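Transcription elongation factor SPT6 (Candida glabrata, PDB 3PJP) binds the phosphorylated C-terminal repeat domain of RNA polymerase II through this tandem SH2 domain and probably acts as a histone H3-H4 chaperone during transcription elongation. Local coordinates at residues H10-P15 with G31-R36; I47-D52 with N96-L101; Y135-N140 with Q183-F188. One frame throughout, in Å; residues are numbered along the deposited sequence. Where two conformers were deposited one is given.

Interaction 1 of 3, residues H10-P15 with G31-R36; sequences HPYYFP and GDFVIR. With ACT (acetate ion), chain C.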
loop_
_atom_site.group_PDB
_atom_site.type_symbol
_atom_site.label_atom_id
_atom_site.label_comp_id
_atom_site.label_asym_id
_atom_site.label_seq_id
_atom_site.Cartn_x
_atom_site.Cartn_y
_atom_site.Cartn_z
ATOM N N HIS A 10 12.491 18.899 -11.411
ATOM C CA HIS A 10 12.070 17.573 -11.833
ATOM C C HIS A 10 10.775 17.669 -12.623
ATOM O O HIS A 10 9.868 18.419 -12.252
ATOM C CB HIS A 10 11.886 16.646 -10.622
ATOM C CG HIS A 10 11.698 15.206 -10.987
ATOM N ND1 HIS A 10 10.528 14.720 -11.531
ATOM C CD2 HIS A 10 12.533 14.144 -10.884
ATOM C CE1 HIS A 10 10.652 13.426 -11.755
ATOM N NE2 HIS A 10 11.859 13.050 -11.369
ATOM N N PRO A 11 10.668 16.889 -13.703
ATOM C CA PRO A 11 9.501 16.930 -14.591
ATOM C C PRO A 11 8.169 16.722 -13.881
ATOM O O PRO A 11 7.155 17.242 -14.339
ATOM C CB PRO A 11 9.757 15.770 -15.561
ATOM C CG PRO A 11 11.213 15.571 -15.541
ATOM C CD PRO A 11 11.665 15.903 -14.152
ATOM N N TYR A 12 8.159 15.954 -12.795
ATOM C CA TYR A 12 6.909 15.688 -12.091
ATOM C C TYR A 12 6.738 16.518 -10.828
ATOM O O TYR A 12 5.835 16.244 -10.025
ATOM C CB TYR A 12 6.794 14.187 -11.768
ATOM C CG TYR A 12 6.425 13.345 -12.968
ATOM C CD1 TYR A 12 5.099 13.128 -13.305
ATOM C CD2 TYR A 12 7.404 12.776 -13.770
ATOM C CE1 TYR A 12 4.756 12.367 -14.405
ATOM C CE2 TYR A 12 7.070 12.013 -14.873
ATOM C CZ TYR A 12 5.745 11.807 -15.182
ATOM O OH TYR A 12 5.409 11.046 -16.278
ATOM N N TYR A 13 7.599 17.514 -10.635
ATOM C CA TYR A 13 7.462 18.399 -9.475
ATOM C C TYR A 13 6.544 19.591 -9.717
ATOM O O TYR A 13 6.765 20.381 -10.636
ATOM C CB TYR A 13 8.810 18.913 -8.969
ATOM C CG TYR A 13 8.648 19.863 -7.809
ATOM C CD1 TYR A 13 8.563 21.236 -8.012
ATOM C CD2 TYR A 13 8.529 19.388 -6.508
ATOM C CE1 TYR A 13 8.389 22.110 -6.950
ATOM C CE2 TYR A 13 8.363 20.256 -5.443
ATOM C CZ TYR A 13 8.296 21.618 -5.670
ATOM O OH TYR A 13 8.128 22.486 -4.612
ATOM N N PHE A 14 5.522 19.708 -8.872
ATOM C CA PHE A 14 4.673 20.900 -8.804
ATOM C C PHE A 14 4.440 21.240 -7.344
ATOM O O PHE A 14 4.199 20.336 -6.535
ATOM C CB PHE A 14 3.318 20.638 -9.451
ATOM C CG PHE A 14 3.409 20.070 -10.828
ATOM C CD1 PHE A 14 3.380 18.704 -11.029
ATOM C CD2 PHE A 14 3.528 20.906 -11.926
ATOM C CE1 PHE A 14 3.466 18.166 -12.295
ATOM C CE2 PHE A 14 3.621 20.382 -13.206
ATOM C CZ PHE A 14 3.588 19.009 -13.395
ATOM N N PRO A 15 4.464 22.539 -6.999
ATOM C CA PRO A 15 4.263 22.954 -5.600
ATOM C C PRO A 15 2.807 22.861 -5.133
ATOM O O PRO A 15 2.317 23.793 -4.494
ATOM C CB PRO A 15 4.719 24.425 -5.589
ATOM C CG PRO A 15 5.228 24.717 -6.973
ATOM C CD PRO A 15 4.637 23.696 -7.888
ATOM N N GLY A 31 -0.903 4.539 -10.676
ATOM C CA GLY A 31 0.540 4.672 -10.784
ATOM C C GLY A 31 1.000 6.073 -11.140
ATOM O O GLY A 31 2.154 6.428 -10.893
ATOM N N ASP A 32 0.107 6.881 -11.714
ATOM C CA ASP A 32 0.452 8.273 -12.016
ATOM C C ASP A 32 0.663 9.040 -10.722
ATOM O O ASP A 32 0.027 8.747 -9.713
ATOM C CB ASP A 32 -0.607 8.935 -12.894
ATOM C CG ASP A 32 -0.542 8.451 -14.315
ATOM O OD1 ASP A 32 0.577 8.134 -14.779
ATOM O OD2 ASP A 32 -1.597 8.375 -14.968
ATOM N N PHE A 33 1.582 9.999 -10.739
ATOM C CA PHE A 33 2.018 10.634 -9.506
ATOM C C PHE A 33 2.464 12.070 -9.746
ATOM O O PHE A 33 2.626 12.499 -10.881
ATOM C CB PHE A 33 3.169 9.826 -8.867
ATOM C CG PHE A 33 4.450 9.884 -9.646
ATOM C CD1 PHE A 33 5.427 10.833 -9.351
ATOM C CD2 PHE A 33 4.668 9.017 -10.692
ATOM C CE1 PHE A 33 6.607 10.896 -10.086
ATOM C CE2 PHE A 33 5.851 9.081 -11.433
ATOM C CZ PHE A 33 6.809 10.026 -11.124
ATOM N N VAL A 34 2.651 12.799 -8.654
ATOM C CA VAL A 34 3.396 14.048 -8.671
ATOM C C VAL A 34 4.304 14.095 -7.460
ATOM O O VAL A 34 4.005 13.498 -6.420
ATOM C CB VAL A 34 2.479 15.288 -8.631
ATOM C CG1 VAL A 34 1.693 15.421 -9.936
ATOM C CG2 VAL A 34 1.553 15.237 -7.420
ATOM N N ILE A 35 5.422 14.791 -7.604
ATOM C CA ILE A 35 6.235 15.173 -6.464
ATOM C C ILE A 35 5.789 16.592 -6.105
ATOM O O ILE A 35 5.478 17.391 -6.984
ATOM C CB ILE A 35 7.727 15.142 -6.833
ATOM C CG1 ILE A 35 8.056 13.820 -7.516
ATOM C CG2 ILE A 35 8.599 15.386 -5.614
ATOM C CD1 ILE A 35 9.505 13.694 -7.937
ATOM N N ARG A 36 5.728 16.911 -4.820
ATOM C CA ARG A 36 5.177 18.203 -4.438
ATOM C C ARG A 36 5.743 18.750 -3.140
ATOM O O ARG A 36 6.552 18.102 -2.459
ATOM C CB ARG A 36 3.651 18.123 -4.325
ATOM C CG ARG A 36 3.169 17.095 -3.307
ATOM C CD ARG A 36 1.656 17.213 -3.108
ATOM N NE ARG A 36 1.117 16.224 -2.172
ATOM C CZ ARG A 36 1.132 16.353 -0.848
ATOM N NH1 ARG A 36 1.694 17.415 -0.287
ATOM N NH2 ARG A 36 0.593 15.412 -0.078
HETATM C C ACT C . 1.568 16.836 3.040
HETATM O O ACT C . 0.675 16.127 2.535
HETATM O OXT ACT C . 1.714 17.973 2.538
HETATM C CH3 ACT C . 2.410 16.347 4.179
#

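Interaction 2 of 3, residues I47-D52 with N96-L101; sequences ITWKLD and NKIRLL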
loop_
_atom_site.group_PDB
_atom_site.type_symbol
_atom_site.label_atom_id
_atom_site.label_comp_id
_atom_site.label_asym_id
_atom_site.label_seq_id
_atom_site.Cartn_x
_atom_site.Cartn_y
_atom_site.Cartn_z
ATOM N N ILE A 47 5.221 12.802 -2.235
ATOM C CA ILE A 47 4.727 12.226 -3.476
ATOM C C ILE A 47 3.276 11.832 -3.281
ATOM O O ILE A 47 2.933 11.191 -2.294
ATOM C CB ILE A 47 5.545 11.003 -3.919
ATOM C CG1 ILE A 47 6.877 11.445 -4.525
ATOM C CG2 ILE A 47 4.778 10.176 -4.941
ATOM C CD1 ILE A 47 7.830 10.282 -4.797
ATOM N N THR A 48 2.418 12.241 -4.208
ATOM C CA THR A 48 1.045 11.753 -4.212
ATOM C C THR A 48 0.882 10.862 -5.423
ATOM O O THR A 48 1.325 11.212 -6.511
ATOM C CB THR A 48 0.020 12.909 -4.297
ATOM O OG1 THR A 48 0.158 13.754 -3.150
ATOM C CG2 THR A 48 -1.391 12.358 -4.368
ATOM N N TRP A 49 0.266 9.700 -5.243
ATOM C CA TRP A 49 0.050 8.815 -6.380
ATOM C C TRP A 49 -1.323 8.180 -6.344
ATOM O O TRP A 49 -1.963 8.114 -5.288
ATOM C CB TRP A 49 1.169 7.771 -6.515
ATOM C CG TRP A 49 1.287 6.717 -5.410
ATOM C CD1 TRP A 49 1.774 6.899 -4.150
ATOM C CD2 TRP A 49 0.950 5.333 -5.518
ATOM N NE1 TRP A 49 1.754 5.697 -3.451
ATOM C CE2 TRP A 49 1.249 4.725 -4.277
ATOM C CE3 TRP A 49 0.427 4.546 -6.547
ATOM C CZ2 TRP A 49 1.037 3.363 -4.040
ATOM C CZ3 TRP A 49 0.217 3.207 -6.316
ATOM C CH2 TRP A 49 0.518 2.621 -5.070
ATOM N N LYS A 50 -1.784 7.736 -7.508
ATOM C CA LYS A 50 -3.140 7.213 -7.635
ATOM C C LYS A 50 -3.162 5.688 -7.606
ATOM O O LYS A 50 -2.514 5.032 -8.414
ATOM C CB LYS A 50 -3.812 7.723 -8.914
ATOM C CG LYS A 50 -5.264 7.264 -9.057
ATOM C CD LYS A 50 -5.892 7.725 -10.378
ATOM C CE LYS A 50 -7.336 7.224 -10.465
ATOM N NZ LYS A 50 -8.042 7.693 -11.685
ATOM N N LEU A 51 -3.920 5.129 -6.669
ATOM C CA LEU A 51 -4.043 3.683 -6.560
ATOM C C LEU A 51 -5.242 3.169 -7.341
ATOM O O LEU A 51 -5.213 2.069 -7.890
ATOM C CB LEU A 51 -4.222 3.263 -5.099
ATOM C CG LEU A 51 -2.983 3.284 -4.196
ATOM C CD1 LEU A 51 -2.633 4.698 -3.775
ATOM C CD2 LEU A 51 -3.223 2.406 -2.964
ATOM N N ASP A 52 -6.314 3.954 -7.344
ATOM C CA ASP A 52 -7.585 3.524 -7.910
ATOM C C ASP A 52 -8.516 4.727 -7.994
ATOM O O ASP A 52 -8.158 5.821 -7.570
ATOM C CB ASP A 52 -8.204 2.451 -7.007
ATOM C CG ASP A 52 -9.077 1.472 -7.768
ATOM O OD1 ASP A 52 -8.532 0.478 -8.298
ATOM O OD2 ASP A 52 -10.305 1.687 -7.825
ATOM N N ASN A 96 8.131 0.118 -7.548
ATOM C CA ASN A 96 7.994 -1.123 -6.803
ATOM C C ASN A 96 6.640 -1.258 -6.151
ATOM O O ASN A 96 5.986 -2.291 -6.259
ATOM C CB ASN A 96 9.070 -1.230 -5.732
ATOM C CG ASN A 96 10.164 -2.159 -6.134
ATOM O OD1 ASN A 96 9.901 -3.227 -6.689
ATOM N ND2 ASN A 96 11.411 -1.766 -5.876
ATOM N N LYS A 97 6.253 -0.218 -5.432
ATOM C CA LYS A 97 4.941 -0.167 -4.817
ATOM C C LYS A 97 3.827 -0.374 -5.847
ATOM O O LYS A 97 2.846 -1.076 -5.583
ATOM C CB LYS A 97 4.778 1.153 -4.079
ATOM C CG LYS A 97 4.106 1.032 -2.755
ATOM C CD LYS A 97 4.181 2.322 -1.969
ATOM C CE LYS A 97 3.629 2.097 -0.571
ATOM N NZ LYS A 97 3.813 3.292 0.286
ATOM N N ILE A 98 3.953 0.263 -7.010
ATOM C CA ILE A 98 2.969 0.063 -8.071
ATOM C C ILE A 98 2.952 -1.368 -8.576
ATOM O O ILE A 98 1.893 -1.955 -8.782
ATOM C CB ILE A 98 3.214 1.029 -9.244
ATOM C CG1 ILE A 98 2.999 2.467 -8.780
ATOM C CG2 ILE A 98 2.288 0.696 -10.434
ATOM C CD1 ILE A 98 3.557 3.493 -9.765
ATOM N N ARG A 99 4.136 -1.944 -8.780
ATOM C CA ARG A 99 4.273 -3.345 -9.158
ATOM C C ARG A 99 3.515 -4.251 -8.190
ATOM O O ARG A 99 2.756 -5.134 -8.587
ATOM C CB ARG A 99 5.765 -3.703 -9.161
ATOM C CG ARG A 99 6.099 -5.174 -9.305
ATOM C CD ARG A 99 7.616 -5.368 -9.291
ATOM N NE ARG A 99 8.182 -5.109 -7.969
ATOM C CZ ARG A 99 8.172 -5.999 -6.985
ATOM N NH1 ARG A 99 7.616 -7.185 -7.188
ATOM N NH2 ARG A 99 8.703 -5.699 -5.804
ATOM N N LEU A 100 3.753 -4.025 -6.904
ATOM C CA LEU A 100 3.180 -4.876 -5.864
ATOM C C LEU A 100 1.662 -4.688 -5.775
ATOM O O LEU A 100 0.927 -5.655 -5.560
ATOM C CB LEU A 100 3.877 -4.630 -4.521
ATOM C CG LEU A 100 5.335 -5.144 -4.466
ATOM C CD1 LEU A 100 6.120 -4.470 -3.339
ATOM C CD2 LEU A 100 5.396 -6.673 -4.325
ATOM N N LEU A 101 1.194 -3.455 -5.963
ATOM C CA LEU A 101 -0.245 -3.196 -5.940
ATOM C C LEU A 101 -0.898 -4.012 -7.046
ATOM O O LEU A 101 -1.920 -4.667 -6.839
ATOM C CB LEU A 101 -0.533 -1.707 -6.160
ATOM C CG LEU A 101 -1.998 -1.305 -6.357
ATOM C CD1 LEU A 101 -2.830 -1.799 -5.172
ATOM C CD2 LEU A 101 -2.117 0.212 -6.546
#

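Interaction 3 of 3, residues Y135-N140 with Q183-F188; sequences YYFSLN and QLCNGF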
loop_
_atom_site.group_PDB
_atom_site.type_symbol
_atom_site.label_atom_id
_atom_site.label_comp_id
_atom_site.label_asym_id
_atom_site.label_seq_id
_atom_site.Cartn_x
_atom_site.Cartn_y
_atom_site.Cartn_z
ATOM N N TYR A 135 -10.683 -17.424 1.990
ATOM C CA TYR A 135 -10.121 -16.112 2.281
ATOM C C TYR A 135 -9.990 -15.266 1.021
ATOM O O TYR A 135 -9.727 -15.784 -0.067
ATOM C CB TYR A 135 -8.774 -16.223 3.012
ATOM C CG TYR A 135 -7.607 -16.757 2.197
ATOM C CD1 TYR A 135 -6.691 -15.892 1.614
ATOM C CD2 TYR A 135 -7.396 -18.124 2.056
ATOM C CE1 TYR A 135 -5.609 -16.373 0.888
ATOM C CE2 TYR A 135 -6.314 -18.615 1.331
ATOM C CZ TYR A 135 -5.429 -17.732 0.752
ATOM O OH TYR A 135 -4.357 -18.203 0.035
ATOM N N TYR A 136 -10.187 -13.962 1.185
ATOM C CA TYR A 136 -10.055 -13.001 0.097
ATOM C C TYR A 136 -9.308 -11.763 0.562
ATOM O O TYR A 136 -9.313 -11.444 1.748
ATOM C CB TYR A 136 -11.434 -12.601 -0.418
ATOM C CG TYR A 136 -12.165 -13.741 -1.071
ATOM C CD1 TYR A 136 -11.650 -14.359 -2.202
ATOM C CD2 TYR A 136 -13.369 -14.207 -0.555
ATOM C CE1 TYR A 136 -12.317 -15.414 -2.807
ATOM C CE2 TYR A 136 -14.043 -15.253 -1.152
ATOM C CZ TYR A 136 -13.511 -15.856 -2.275
ATOM O OH TYR A 136 -14.179 -16.901 -2.870
ATOM N N PHE A 137 -8.655 -11.083 -0.381
ATOM C CA PHE A 137 -8.094 -9.756 -0.157
ATOM C C PHE A 137 -9.003 -8.754 -0.841
ATOM O O PHE A 137 -9.590 -9.053 -1.886
ATOM C CB PHE A 137 -6.688 -9.649 -0.770
ATOM C CG PHE A 137 -5.707 -10.643 -0.231
ATOM C CD1 PHE A 137 -5.052 -10.415 0.968
ATOM C CD2 PHE A 137 -5.430 -11.805 -0.930
ATOM C CE1 PHE A 137 -4.142 -11.329 1.462
ATOM C CE2 PHE A 137 -4.519 -12.728 -0.436
ATOM C CZ PHE A 137 -3.874 -12.489 0.752
ATOM N N SER A 138 -9.129 -7.571 -0.247
ATOM C CA SER A 138 -9.835 -6.461 -0.878
ATOM C C SER A 138 -9.211 -5.123 -0.475
ATOM O O SER A 138 -8.438 -5.041 0.475
ATOM C CB SER A 138 -11.329 -6.508 -0.523
ATOM O OG SER A 138 -11.510 -6.378 0.870
ATOM N N LEU A 139 -9.523 -4.063 -1.219
ATOM C CA LEU A 139 -8.931 -2.771 -0.940
ATOM C C LEU A 139 -9.578 -2.070 0.241
ATOM O O LEU A 139 -10.798 -2.064 0.385
ATOM C CB LEU A 139 -9.008 -1.879 -2.176
ATOM C CG LEU A 139 -7.862 -2.060 -3.169
ATOM C CD1 LEU A 139 -8.201 -1.393 -4.503
ATOM C CD2 LEU A 139 -6.579 -1.485 -2.592
ATOM N N ASN A 140 -8.744 -1.493 1.097
ATOM C CA ASN A 140 -9.219 -0.642 2.181
ATOM C C ASN A 140 -9.361 0.770 1.633
ATOM O O ASN A 140 -8.380 1.492 1.476
ATOM C CB ASN A 140 -8.233 -0.672 3.354
ATOM C CG ASN A 140 -8.769 0.034 4.605
ATOM O OD1 ASN A 140 -9.513 1.023 4.516
ATOM N ND2 ASN A 140 -8.393 -0.473 5.774
ATOM N N GLN A 183 4.129 -15.641 -0.904
ATOM C CA GLN A 183 4.705 -15.696 0.442
ATOM C C GLN A 183 3.729 -15.130 1.459
ATOM O O GLN A 183 3.663 -15.601 2.596
ATOM C CB GLN A 183 6.023 -14.922 0.511
ATOM C CG GLN A 183 7.260 -15.666 0.002
ATOM C CD GLN A 183 8.467 -14.740 -0.116
ATOM O OE1 GLN A 183 8.406 -13.721 -0.810
ATOM N NE2 GLN A 183 9.558 -15.073 0.575
ATOM N N LEU A 184 2.977 -14.114 1.046
ATOM C CA LEU A 184 1.951 -13.531 1.909
ATOM C C LEU A 184 0.883 -14.553 2.291
ATOM O O LEU A 184 0.486 -14.643 3.466
ATOM C CB LEU A 184 1.292 -12.353 1.206
ATOM C CG LEU A 184 0.039 -11.754 1.860
ATOM C CD1 LEU A 184 0.412 -11.106 3.175
ATOM C CD2 LEU A 184 -0.519 -10.708 0.902
ATOM N N CYS A 185 0.389 -15.307 1.307
ATOM C CA CYS A 185 -0.634 -16.303 1.598
ATOM C C CYS A 185 -0.062 -17.418 2.464
ATOM O O CYS A 185 -0.717 -17.873 3.375
ATOM C CB CYS A 185 -1.276 -16.882 0.335
ATOM S SG CYS A 185 -2.088 -15.649 -0.697
ATOM N N ASN A 186 1.172 -17.832 2.178
ATOM C CA ASN A 186 1.820 -18.836 3.013
ATOM C C ASN A 186 2.021 -18.334 4.446
ATOM O O ASN A 186 1.845 -19.082 5.398
ATOM C CB ASN A 186 3.161 -19.279 2.407
ATOM C CG ASN A 186 2.987 -20.105 1.135
ATOM O OD1 ASN A 186 1.913 -20.648 0.876
ATOM N ND2 ASN A 186 4.054 -20.215 0.347
ATOM N N GLY A 187 2.405 -17.073 4.593
ATOM C CA GLY A 187 2.590 -16.476 5.904
ATOM C C GLY A 187 1.287 -16.364 6.678
ATOM O O GLY A 187 1.251 -16.626 7.884
ATOM N N PHE A 188 0.222 -15.964 5.988
ATOM C CA PHE A 188 -1.120 -15.968 6.555
ATOM C C PHE A 188 -1.476 -17.358 7.093
ATOM O O PHE A 188 -1.926 -17.498 8.235
ATOM C CB PHE A 188 -2.127 -15.499 5.492
ATOM C CG PHE A 188 -3.553 -15.891 5.767
ATOM C CD1 PHE A 188 -4.206 -15.430 6.894
ATOM C CD2 PHE A 188 -4.249 -16.691 4.874
ATOM C CE1 PHE A 188 -5.521 -15.773 7.133
ATOM C CE2 PHE A 188 -5.565 -17.046 5.109
ATOM C CZ PHE A 188 -6.198 -16.586 6.239
#

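Interaction 1 of 3, residues H10-P15 with G31-R36
The terminal methyl of Ile35 stands almost squarely over the imidazole of His10: CD1 lies 3.9 Å from the ring centroid and only 10° off the ring normal, a CH-pi contact. On the opposite face sits CD of Pro11. The ring's rotation is fixed as well, since ND1 of His10 accepts the backbone N-H of Tyr12 in the ring plane (3.0 Å) and NE2 is bonded to Asp87. Beside this, the rings of Tyr12 and Phe33 meet face to face, centroids 4.5 Å apart and planes tilted by 28°. The two backbones run parallel, with Tyr13 bridged to Ile35: Ile35 N donates to Tyr12 O (2.9 Å) and Phe14 N to Ile35 O (3.0 Å). This is the edge of the N-terminal SH2 sheet, in a beta-alpha-beta unit whose helix, residues 18-25, covers the face carrying Val34 and Arg36. Arg36 occupies the place of the arginine that ends the FLVR motif of SH2 domains. Its CG lies between backbone N and carbonyl carbon (chi1 59°), and from there the extended chain carries the guanidinium well away from the residues 10-15 backbone. An acetate, probably from the crystallisation liquor, sits at the edge of the guanidinium, near its plane, and takes two nearly straight bonds, from NH1 of Arg36 to OXT (2.9 Å) and from NH2 to O (2.7 Å), much as a phosphate might be held. Thr48 bonds NE of Arg36, helping to set the group's rotation, while the backbone N of Ser39 supplies the acetate with a further donor.

Interaction 2 of 3, residues I47-D52 with N96-L101
The indole of Trp49 is wrapped by aliphatic groups: a methyl of its own strand, CD1 of Leu51, lies 3.8 Å above the centre of one face, while Lys97, Ile98 and Leu101 of the helix approach the benzene half obliquely. CD of Lys97 meets CZ2 of Trp49 at 3.9 Å, its chain crossing the indole at about a right angle. Ile98 and Leu101 instead slide past Trp49 in the opposite direction, CG1 of Ile98 and CD2 of Leu101 each 3.8 Å from CZ3 of Trp49. A chi1 of 66° turns the Trp49 ring out from the sheet toward the helix, which is how it reaches them. The same CD2 of Leu101 also touches CG of Leu51 (4.0 Å), so one methyl touches both strand side chains. At the polar end, Gln57 OE1 is shared by Trp49 NE1 and Lys97 NZ; the lysine is bonded to Tyr93 too and forms a salt bridge with Glu79. Strand and helix run almost parallel, 7° apart, with their axes 10.5 Å from each other. Leu51 and Asp52 form a classic beta bulge. Leu166, from a strand of the C-terminal SH2 sheet, touches Trp49, Lys97 and Leu101, which joins the two halves of the tandem here; the contact itself is the packing of the second helix of the N-terminal SH2 domain (residues 86-105) on its central sheet.

Interaction 3 of 3, residues Y135-N140 with Q183-F188
Strand 135-139 and helix 183-188 cross at 128°, their axes 11.7 Å apart at closest approach, so the contact is carried entirely by side chains spanning the gap. This is the C-terminal SH2 domain, whose central sheet lies between two helices: residues 181-191 cover the face bearing Tyr135 and Phe137, and residues 115-128 pack on the other face, where Tyr136 and Ser138 point. Tyr135 and Phe188 form an edge-to-face pair, centroids 4.9 Å apart and planes inclined at 54°. CE2 of Phe188 is the atom that presses onto the tyrosine face, offset toward the rim and 3.6 Å from CG of Tyr135. With chi1 at 70°, CG of Tyr135 is set so that the ring projects toward the helix, where it slides past Phe188 running the other way; Phe188 also meets Phe151 edge to face. The ring end of Phe137 and the side chain of Leu184 come from opposite directions, the methyl CD2 of Leu184 approaching the ring obliquely, 3.7 Å from CE1 of Phe137, and Leu184 is backed by Phe171 and Leu173. The sulfur of Cys185 sits between the two strand aromatics, close to both ring planes: SG lies 5.2 Å from the Tyr135 centroid and 5.0 Å from that of Phe137, a sulfur-aromatic contact at the edge of each ring. On the same side chain, CB of Cys185 lies 3.4 Å from OH of Tyr135.

In the fold
From the N terminus, the three contacts close in series, with no nesting or crossing. Interaction 1 closes the short loop around helix 18-25 and adds the edge strand to the first SH2 sheet. Interaction 2 opens on the next strand of that sheet and, after a longer excursion through the remaining strands, docks helix 86-105 on one face of it; interactions 1 and 2 touch, Gly31 N being probably bonded to Lys50 O. Interaction 3 makes a comparable strand-to-helix closure in the second SH2 domain, where Leu139 packs against Asp52 of interaction 2. Its centre lies about 18 Å from the centre of interaction 2 and about 31 Å from that of interaction 1, on the opposite side of the chain's centre from interaction 1.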